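Alpha-galactosidase 1 (Saccharomyces cerevisiae, PDB 3LRK) catalyses the hydrolysis of terminal, non-reducing alpha-D-galactose residues from alpha-D-galactosides as a secreted, glycosylated homotetramer of glycosyl hydrolase family 27. Local coordinates at residues A[345-350]-A[355-360]; A[374-379]-A[465-470]. The protein carries 1 engineered substitution. One frame throughout, in Å; residues are numbered along the deposited sequence.

How the contacts relate
Both contacts lie in the C-terminal antiparallel beta domain, on the same side of the chain's centre, with their own centres about 8 Å apart. Contact 1 comes first along the chain and is closed before contact 2 opens: strands 342-349 and 355-361 form a hairpin, and strand 461-469, near the C-terminus, then lies beside 355-361 in the same sheet. Contact 2 links that late strand to the end of helix 373-376, which rests on the sheet. The two contacts meet directly where Gln355 O probably bonds Leu467 N (2.7 Å) and Ser347 OG probably bonds Ile376 O (2.7 Å). Backbone bonding thus ties the hairpin to the C-terminal strand, and packing on one face to the helix.

Contact 1 of 2, residues A[345-350]-A[355-360]; sequences MWSGPL and QVVALL
Trp346 and Ala358 exchange two backbone hydrogen bonds, Trp346 N to Ala358 O measuring 2.9 Å, and Gly348 and Val356 form the next hydrogen-bonded pair, in which the bond from Gly348 N to Val356 O is the more bent (144° at the hydrogen). Between these pairs Ser347 faces Val357. The side chain of Gln355 follows the neighbouring strand closely. Its CB stands 4.1 Å from Gly348 O, and CG, placed anti to the backbone N (chi1 -163°), comes 3.5 Å from Ser347 OG. A bend at chi2 (76°) then lays the amide along the backbone of 348-349: CD is 3.2 Å from Gly348 O, OE1 is 3.0 Å from Ser347 OG, and NE2 ends 3.4 Å from Pro349 CA. Ser347 OG also lies within bonding reach of Ile376 O, at the helix end. Cutting the Gln355 side chain back to an alanine here removes the amide and would probably cost Ser347 OG its neighbour across the hairpin and leave the backbone of Gly348 and Pro349 less covered. Val356, on the opposite face from Gln355, meets Leu350 just past the strand end, at about a right angle and tightly, with CD2 of Leu350 3.3 Å from CG2 of Val356. At the far end, back on the face of Ser347 and Gln355, Met345 CG presses on Leu359 CD2 at 3.3 Å. Trp346 and Ala358 pack side by side on Met282 and Met285 of helix 273-285, in the catalytic-barrel region. The arrangement is an antiparallel beta hairpin, strands 342-349 and 355-361, in the C-terminal beta sandwich domain of this glycosidase.

Contact 2 of 2, residues A[374-379]-A[465-470]; sequences EEIFFD and YRLRPS
With CG1 of Ile376 anti to its carbonyl carbon (chi1 -70°) and the chain extended beyond it (chi2 163°), CD1 is carried toward Leu467, whose CG is likewise anti to its own carbonyl carbon (chi1 -64°). The two side chains reach each other tip to tip, with Ile376 CD1 3.9 Å from Leu467 CD1, an apolar contact between a short helix and a strand of the antiparallel sheet in the C-terminal beta domain. The backbones stay well apart, 9.6 Å between Ile376 CA and Leu467 CA, and what bridges them is hydrocarbon. Phe377 adds its ring, with CE1 4.5 Å from Leu467 CD1 in an oblique approach, so the one methyl meets both residues. Helix 373-376 ends here, and Phe377 forms the centre of an inverse gamma turn marked by a weak bond from Phe378 N to Ile376 O. Val357 of strand 355-361 touches both Ile376 and Leu467, and Ile393 flanks Leu467 from strand 391-395, so the contact is buried on a sheet face. Phe377 also meets the ring of Trp391. Beyond the turn the segment heads for the subunit interface, where Asp379 makes a salt bridge to Arg220 of the second subunit. Within 374-379, CG2 of Ile376 sits 3.6 Å above the plane of the Phe377 ring, displaced toward its rim.

Contact 1 of 2, residues A[345-350]-A[355-360]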
ATOM      1  N   MET A 345     -26.087 -10.437  -4.977  1.00 25.51           N
ATOM      2  CA  MET A 345     -27.355  -9.959  -4.459  1.00 26.00           C
ATOM      3  C   MET A 345     -27.141  -8.616  -3.776  1.00 25.32           C
ATOM      4  O   MET A 345     -26.224  -8.467  -2.958  1.00 25.76           O
ATOM      5  CB  MET A 345     -27.926 -10.938  -3.452  1.00 26.43           C
ATOM      6  CG  MET A 345     -29.425 -10.885  -3.352  1.00 29.97           C
ATOM      7  SD  MET A 345     -30.027 -11.015  -1.668  1.00 39.22           S
ATOM      8  CE  MET A 345     -30.107  -9.270  -1.332  1.00 33.92           C
ATOM      9  N   TRP A 346     -27.986  -7.646  -4.114  1.00 24.33           N
ATOM     10  CA  TRP A 346     -27.972  -6.343  -3.463  1.00 23.84           C
ATOM     11  C   TRP A 346     -29.343  -6.074  -2.860  1.00 24.50           C
ATOM     12  O   TRP A 346     -30.360  -6.595  -3.334  1.00 24.34           O
ATOM     13  CB  TRP A 346     -27.619  -5.231  -4.454  1.00 22.64           C
ATOM     14  CG  TRP A 346     -26.224  -5.279  -5.051  1.00 22.19           C
ATOM     15  CD1 TRP A 346     -25.710  -6.252  -5.862  1.00 20.55           C
ATOM     16  CD2 TRP A 346     -25.191  -4.279  -4.922  1.00 20.96           C
ATOM     17  NE1 TRP A 346     -24.420  -5.934  -6.226  1.00 21.41           N
ATOM     18  CE2 TRP A 346     -24.085  -4.720  -5.679  1.00 20.52           C
ATOM     19  CE3 TRP A 346     -25.100  -3.051  -4.245  1.00 21.82           C
ATOM     20  CZ2 TRP A 346     -22.888  -3.994  -5.755  1.00 21.10           C
ATOM     21  CZ3 TRP A 346     -23.910  -2.319  -4.338  1.00 21.27           C
ATOM     22  CH2 TRP A 346     -22.822  -2.798  -5.080  1.00 20.73           C
ATOM     23  N   SER A 347     -29.359  -5.260  -1.811  1.00 25.04           N
ATOM     24  CA  SER A 347     -30.588  -4.905  -1.105  1.00 25.40           C
ATOM     25  C   SER A 347     -30.392  -3.543  -0.464  1.00 25.59           C
ATOM     26  O   SER A 347     -29.287  -3.219  -0.016  1.00 25.90           O
ATOM     27  CB  SER A 347     -30.923  -5.955  -0.045  1.00 25.26           C
ATOM     28  OG  SER A 347     -32.125  -5.636   0.635  1.00 26.44           O
ATOM     29  N   GLY A 348     -31.457  -2.749  -0.425  1.00 25.72           N
ATOM     30  CA  GLY A 348     -31.393  -1.411   0.154  1.00 26.04           C
ATOM     31  C   GLY A 348     -32.747  -0.858   0.561  1.00 26.61           C
ATOM     32  O   GLY A 348     -33.764  -1.162  -0.074  1.00 26.38           O
ATOM     33  N   PRO A 349     -32.767  -0.028   1.620  1.00 26.86           N
ATOM     34  CA  PRO A 349     -34.009   0.569   2.099  1.00 26.89           C
ATOM     35  C   PRO A 349     -34.493   1.694   1.199  1.00 27.25           C
ATOM     36  O   PRO A 349     -33.691   2.334   0.510  1.00 26.95           O
ATOM     37  CB  PRO A 349     -33.624   1.126   3.468  1.00 26.87           C
ATOM     38  CG  PRO A 349     -32.162   1.403   3.373  1.00 26.69           C
ATOM     39  CD  PRO A 349     -31.604   0.372   2.438  1.00 26.71           C
ATOM     40  N   LEU A 350     -35.806   1.916   1.215  1.00 27.25           N
ATOM     41  CA  LEU A 350     -36.429   2.999   0.473  1.00 27.45           C
ATOM     42  C   LEU A 350     -37.236   3.835   1.440  1.00 27.63           C
ATOM     43  O   LEU A 350     -37.775   3.307   2.415  1.00 27.25           O
ATOM     44  CB  LEU A 350     -37.331   2.456  -0.640  1.00 27.36           C
ATOM     45  CG  LEU A 350     -36.629   1.704  -1.769  1.00 27.92           C
ATOM     46  CD1 LEU A 350     -37.624   0.880  -2.581  1.00 27.98           C
ATOM     47  CD2 LEU A 350     -35.838   2.670  -2.671  1.00 27.94           C
ATOM     48  N   GLN A 355     -38.364  -1.983   0.063  1.00 28.75           N
ATOM     49  CA  GLN A 355     -36.983  -2.455  -0.097  1.00 28.83           C
ATOM     50  C   GLN A 355     -36.710  -2.698  -1.576  1.00 28.86           C
ATOM     51  O   GLN A 355     -37.570  -3.233  -2.272  1.00 29.06           O
ATOM     52  CB  GLN A 355     -36.781  -3.761   0.693  1.00 28.73           C
ATOM     53  CG  GLN A 355     -35.303  -4.159   0.963  1.00 28.11           C
ATOM     54  CD  GLN A 355     -34.630  -3.332   2.069  1.00 26.08           C
ATOM     55  OE1 GLN A 355     -33.419  -3.447   2.295  1.00 26.72           O
ATOM     56  NE2 GLN A 355     -35.409  -2.508   2.760  1.00 23.64           N
ATOM     57  N   VAL A 356     -35.530  -2.300  -2.062  1.00 29.16           N
ATOM     58  CA  VAL A 356     -35.102  -2.653  -3.425  1.00 29.23           C
ATOM     59  C   VAL A 356     -34.186  -3.846  -3.336  1.00 29.10           C
ATOM     60  O   VAL A 356     -33.256  -3.862  -2.523  1.00 29.01           O
ATOM     61  CB  VAL A 356     -34.252  -1.569  -4.157  1.00 29.73           C
ATOM     62  CG1 VAL A 356     -34.520  -1.598  -5.675  1.00 28.60           C
ATOM     63  CG2 VAL A 356     -34.460  -0.213  -3.608  1.00 30.83           C
ATOM     64  N   VAL A 357     -34.434  -4.831  -4.192  1.00 28.83           N
ATOM     65  CA  VAL A 357     -33.632  -6.046  -4.231  1.00 28.35           C
ATOM     66  C   VAL A 357     -33.123  -6.255  -5.651  1.00 27.82           C
ATOM     67  O   VAL A 357     -33.872  -6.080  -6.617  1.00 27.76           O
ATOM     68  CB  VAL A 357     -34.443  -7.275  -3.729  1.00 28.42           C
ATOM     69  CG1 VAL A 357     -33.572  -8.523  -3.683  1.00 28.75           C
ATOM     70  CG2 VAL A 357     -35.014  -6.998  -2.350  1.00 28.39           C
ATOM     71  N   ALA A 358     -31.843  -6.593  -5.775  1.00 26.86           N
ATOM     72  CA  ALA A 358     -31.261  -6.919  -7.077  1.00 26.45           C
ATOM     73  C   ALA A 358     -30.648  -8.306  -7.031  1.00 26.50           C
ATOM     74  O   ALA A 358     -29.825  -8.602  -6.162  1.00 26.55           O
ATOM     75  CB  ALA A 358     -30.208  -5.880  -7.492  1.00 26.35           C
ATOM     76  N   LEU A 359     -31.077  -9.167  -7.943  1.00 26.25           N
ATOM     77  CA  LEU A 359     -30.386 -10.429  -8.167  1.00 26.37           C
ATOM     78  C   LEU A 359     -29.614 -10.323  -9.480  1.00 26.40           C
ATOM     79  O   LEU A 359     -30.196 -10.245 -10.565  1.00 26.39           O
ATOM     80  CB  LEU A 359     -31.358 -11.613  -8.147  1.00 26.21           C
ATOM     81  CG  LEU A 359     -31.910 -11.944  -6.752  1.00 26.56           C
ATOM     82  CD1 LEU A 359     -33.090 -12.918  -6.830  1.00 26.46           C
ATOM     83  CD2 LEU A 359     -30.809 -12.510  -5.858  1.00 25.64           C
ATOM     84  N   LEU A 360     -28.292 -10.285  -9.364  1.00 26.31           N
ATOM     85  CA  LEU A 360     -27.444  -9.937 -10.489  1.00 26.11           C
ATOM     86  C   LEU A 360     -26.659 -11.153 -10.969  1.00 26.25           C
ATOM     87  O   LEU A 360     -25.878 -11.745 -10.218  1.00 26.26           O
ATOM     88  CB  LEU A 360     -26.517  -8.769 -10.112  1.00 26.17           C
ATOM     89  CG  LEU A 360     -25.510  -8.200 -11.118  1.00 26.53           C
ATOM     90  CD1 LEU A 360     -26.217  -7.568 -12.328  1.00 27.18           C
ATOM     91  CD2 LEU A 360     -24.630  -7.174 -10.412  1.00 27.59           C
TER

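Contact 2 of 2, residues A[374-379]-A[465-470]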
ATOM      1  N   GLU A 374     -34.563 -13.147   5.170  1.00 35.09           N
ATOM      2  CA  GLU A 374     -33.414 -13.012   6.078  1.00 35.77           C
ATOM      3  C   GLU A 374     -32.228 -12.346   5.381  1.00 35.27           C
ATOM      4  O   GLU A 374     -31.584 -11.479   5.967  1.00 35.62           O
ATOM      5  CB  GLU A 374     -33.002 -14.367   6.675  1.00 36.16           C
ATOM      6  CG  GLU A 374     -34.085 -15.040   7.530  1.00 38.53           C
ATOM      7  CD  GLU A 374     -33.586 -16.265   8.295  1.00 42.36           C
ATOM      8  OE1 GLU A 374     -32.418 -16.672   8.104  1.00 44.28           O
ATOM      9  OE2 GLU A 374     -34.370 -16.824   9.097  1.00 43.23           O
ATOM     10  N   GLU A 375     -31.970 -12.740   4.132  1.00 34.84           N
ATOM     11  CA  GLU A 375     -30.902 -12.151   3.311  1.00 34.32           C
ATOM     12  C   GLU A 375     -31.249 -10.750   2.826  1.00 33.72           C
ATOM     13  O   GLU A 375     -30.404  -9.851   2.873  1.00 33.76           O
ATOM     14  CB  GLU A 375     -30.586 -13.022   2.099  1.00 34.29           C
ATOM     15  CG  GLU A 375     -29.929 -14.351   2.401  1.00 34.66           C
ATOM     16  CD  GLU A 375     -29.303 -14.970   1.166  1.00 35.35           C
ATOM     17  OE1 GLU A 375     -29.823 -14.751   0.048  1.00 32.79           O
ATOM     18  OE2 GLU A 375     -28.276 -15.668   1.315  1.00 36.84           O
ATOM     19  N   ILE A 376     -32.478 -10.577   2.338  1.00 32.95           N
ATOM     20  CA  ILE A 376     -32.971  -9.273   1.885  1.00 32.56           C
ATOM     21  C   ILE A 376     -32.896  -8.235   3.007  1.00 32.39           C
ATOM     22  O   ILE A 376     -32.354  -7.141   2.816  1.00 32.22           O
ATOM     23  CB  ILE A 376     -34.420  -9.363   1.344  1.00 32.64           C
ATOM     24  CG1 ILE A 376     -34.448 -10.133   0.021  1.00 32.58           C
ATOM     25  CG2 ILE A 376     -35.025  -7.972   1.190  1.00 32.71           C
ATOM     26  CD1 ILE A 376     -35.833 -10.641  -0.382  1.00 33.07           C
ATOM     27  N   PHE A 377     -33.424  -8.589   4.176  1.00 31.82           N
ATOM     28  CA  PHE A 377     -33.412  -7.697   5.318  1.00 31.50           C
ATOM     29  C   PHE A 377     -32.243  -8.055   6.229  1.00 31.54           C
ATOM     30  O   PHE A 377     -32.401  -8.480   7.387  1.00 30.43           O
ATOM     31  CB  PHE A 377     -34.776  -7.692   6.013  1.00 31.52           C
ATOM     32  CG  PHE A 377     -35.882  -7.178   5.130  1.00 31.30           C
ATOM     33  CD1 PHE A 377     -36.745  -8.060   4.486  1.00 31.18           C
ATOM     34  CD2 PHE A 377     -36.043  -5.809   4.922  1.00 31.62           C
ATOM     35  CE1 PHE A 377     -37.762  -7.583   3.657  1.00 31.58           C
ATOM     36  CE2 PHE A 377     -37.054  -5.321   4.097  1.00 31.91           C
ATOM     37  CZ  PHE A 377     -37.916  -6.209   3.463  1.00 31.07           C
ATOM     38  N   PHE A 378     -31.061  -7.827   5.651  1.00 31.57           N
ATOM     39  CA  PHE A 378     -29.759  -8.253   6.156  1.00 31.59           C
ATOM     40  C   PHE A 378     -29.368  -7.731   7.543  1.00 31.47           C
ATOM     41  O   PHE A 378     -28.578  -8.380   8.230  1.00 31.88           O
ATOM     42  CB  PHE A 378     -28.664  -7.900   5.120  1.00 31.54           C
ATOM     43  CG  PHE A 378     -28.694  -6.455   4.669  1.00 32.06           C
ATOM     44  CD1 PHE A 378     -28.023  -5.471   5.388  1.00 32.38           C
ATOM     45  CD2 PHE A 378     -29.406  -6.079   3.529  1.00 32.62           C
ATOM     46  CE1 PHE A 378     -28.066  -4.129   4.988  1.00 33.12           C
ATOM     47  CE2 PHE A 378     -29.454  -4.738   3.119  1.00 32.73           C
ATOM     48  CZ  PHE A 378     -28.781  -3.764   3.844  1.00 32.57           C
ATOM     49  N   ASP A 379     -29.877  -6.563   7.943  1.00 31.34           N
ATOM     50  CA  ASP A 379     -29.599  -6.033   9.286  1.00 31.43           C
ATOM     51  C   ASP A 379     -30.778  -6.187  10.263  1.00 31.97           C
ATOM     52  O   ASP A 379     -30.795  -5.555  11.323  1.00 31.66           O
ATOM     53  CB  ASP A 379     -29.139  -4.569   9.237  1.00 31.40           C
ATOM     54  CG  ASP A 379     -27.758  -4.396   8.591  1.00 30.79           C
ATOM     55  OD1 ASP A 379     -27.010  -5.390   8.447  1.00 29.16           O
ATOM     56  OD2 ASP A 379     -27.429  -3.247   8.227  1.00 30.62           O
ATOM     57  N   TYR A 465     -36.172  -5.885  -8.188  1.00 28.92           N
ATOM     58  CA  TYR A 465     -37.468  -5.845  -7.491  1.00 30.14           C
ATOM     59  C   TYR A 465     -37.644  -4.723  -6.483  1.00 30.28           C
ATOM     60  O   TYR A 465     -36.687  -4.293  -5.829  1.00 30.28           O
ATOM     61  CB  TYR A 465     -37.721  -7.144  -6.722  1.00 30.84           C
ATOM     62  CG  TYR A 465     -37.634  -8.416  -7.516  1.00 31.92           C
ATOM     63  CD1 TYR A 465     -36.755  -9.424  -7.130  1.00 34.80           C
ATOM     64  CD2 TYR A 465     -38.429  -8.625  -8.643  1.00 33.46           C
ATOM     65  CE1 TYR A 465     -36.666 -10.614  -7.836  1.00 35.43           C
ATOM     66  CE2 TYR A 465     -38.340  -9.815  -9.368  1.00 34.76           C
ATOM     67  CZ  TYR A 465     -37.459 -10.802  -8.949  1.00 35.01           C
ATOM     68  OH  TYR A 465     -37.354 -11.982  -9.641  1.00 35.40           O
ATOM     69  N   ARG A 466     -38.895  -4.293  -6.328  1.00 30.59           N
ATOM     70  CA  ARG A 466     -39.301  -3.484  -5.194  1.00 30.74           C
ATOM     71  C   ARG A 466     -40.231  -4.324  -4.314  1.00 31.39           C
ATOM     72  O   ARG A 466     -41.231  -4.857  -4.795  1.00 31.07           O
ATOM     73  CB  ARG A 466     -39.987  -2.191  -5.651  1.00 30.55           C
ATOM     74  CG  ARG A 466     -40.227  -1.198  -4.525  1.00 29.58           C
ATOM     75  CD  ARG A 466     -40.627   0.182  -5.023  1.00 29.45           C
ATOM     76  NE  ARG A 466     -40.788   1.093  -3.893  1.00 28.05           N
ATOM     77  CZ  ARG A 466     -40.384   2.361  -3.866  1.00 28.89           C
ATOM     78  NH1 ARG A 466     -39.783   2.899  -4.918  1.00 28.63           N
ATOM     79  NH2 ARG A 466     -40.566   3.090  -2.770  1.00 29.90           N
ATOM     80  N   LEU A 467     -39.872  -4.467  -3.038  1.00 31.99           N
ATOM     81  CA  LEU A 467     -40.706  -5.180  -2.065  1.00 32.96           C
ATOM     82  C   LEU A 467     -41.541  -4.206  -1.249  1.00 33.68           C
ATOM     83  O   LEU A 467     -41.035  -3.189  -0.775  1.00 33.26           O
ATOM     84  CB  LEU A 467     -39.865  -6.059  -1.121  1.00 32.65           C
ATOM     85  CG  LEU A 467     -39.044  -7.257  -1.636  1.00 33.58           C
ATOM     86  CD1 LEU A 467     -38.946  -8.338  -0.568  1.00 33.09           C
ATOM     87  CD2 LEU A 467     -39.578  -7.863  -2.916  1.00 34.08           C
ATOM     88  N   ARG A 468     -42.826  -4.524  -1.088  1.00 34.89           N
ATOM     89  CA  ARG A 468     -43.761  -3.666  -0.358  1.00 36.02           C
ATOM     90  C   ARG A 468     -44.496  -4.505   0.684  1.00 36.93           C
ATOM     91  O   ARG A 468     -44.784  -5.678   0.434  1.00 36.73           O
ATOM     92  CB  ARG A 468     -44.775  -3.014  -1.310  1.00 36.10           C
ATOM     93  CG  ARG A 468     -44.170  -2.337  -2.537  1.00 36.51           C
ATOM     94  CD  ARG A 468     -45.153  -1.374  -3.179  1.00 37.38           C
ATOM     95  NE  ARG A 468     -45.394  -0.209  -2.327  1.00 38.32           N
ATOM     96  CZ  ARG A 468     -46.367   0.678  -2.510  1.00 39.18           C
ATOM     97  NH1 ARG A 468     -47.211   0.554  -3.530  1.00 39.47           N
ATOM     98  NH2 ARG A 468     -46.491   1.697  -1.667  1.00 39.17           N
ATOM     99  N   PRO A 469     -44.791  -3.921   1.862  1.00 38.15           N
ATOM    100  CA  PRO A 469     -45.530  -4.704   2.853  1.00 39.28           C
ATOM    101  C   PRO A 469     -46.929  -5.015   2.335  1.00 40.15           C
ATOM    102  O   PRO A 469     -47.618  -4.111   1.861  1.00 40.46           O
ATOM    103  CB  PRO A 469     -45.599  -3.766   4.069  1.00 39.42           C
ATOM    104  CG  PRO A 469     -44.527  -2.735   3.833  1.00 38.91           C
ATOM    105  CD  PRO A 469     -44.485  -2.563   2.353  1.00 38.08           C
ATOM    106  N   SER A 470     -47.319  -6.287   2.396  1.00 41.26           N
ATOM    107  CA  SER A 470     -48.638  -6.739   1.943  1.00 42.31           C
ATOM    108  C   SER A 470     -49.777  -6.008   2.655  1.00 42.67           C
ATOM    109  O   SER A 470     -50.799  -5.689   2.041  1.00 43.63           O
ATOM    110  CB  SER A 470     -48.787  -8.247   2.158  1.00 42.34           C
ATOM    111  OG  SER A 470     -47.763  -8.962   1.498  1.00 43.69           O
TER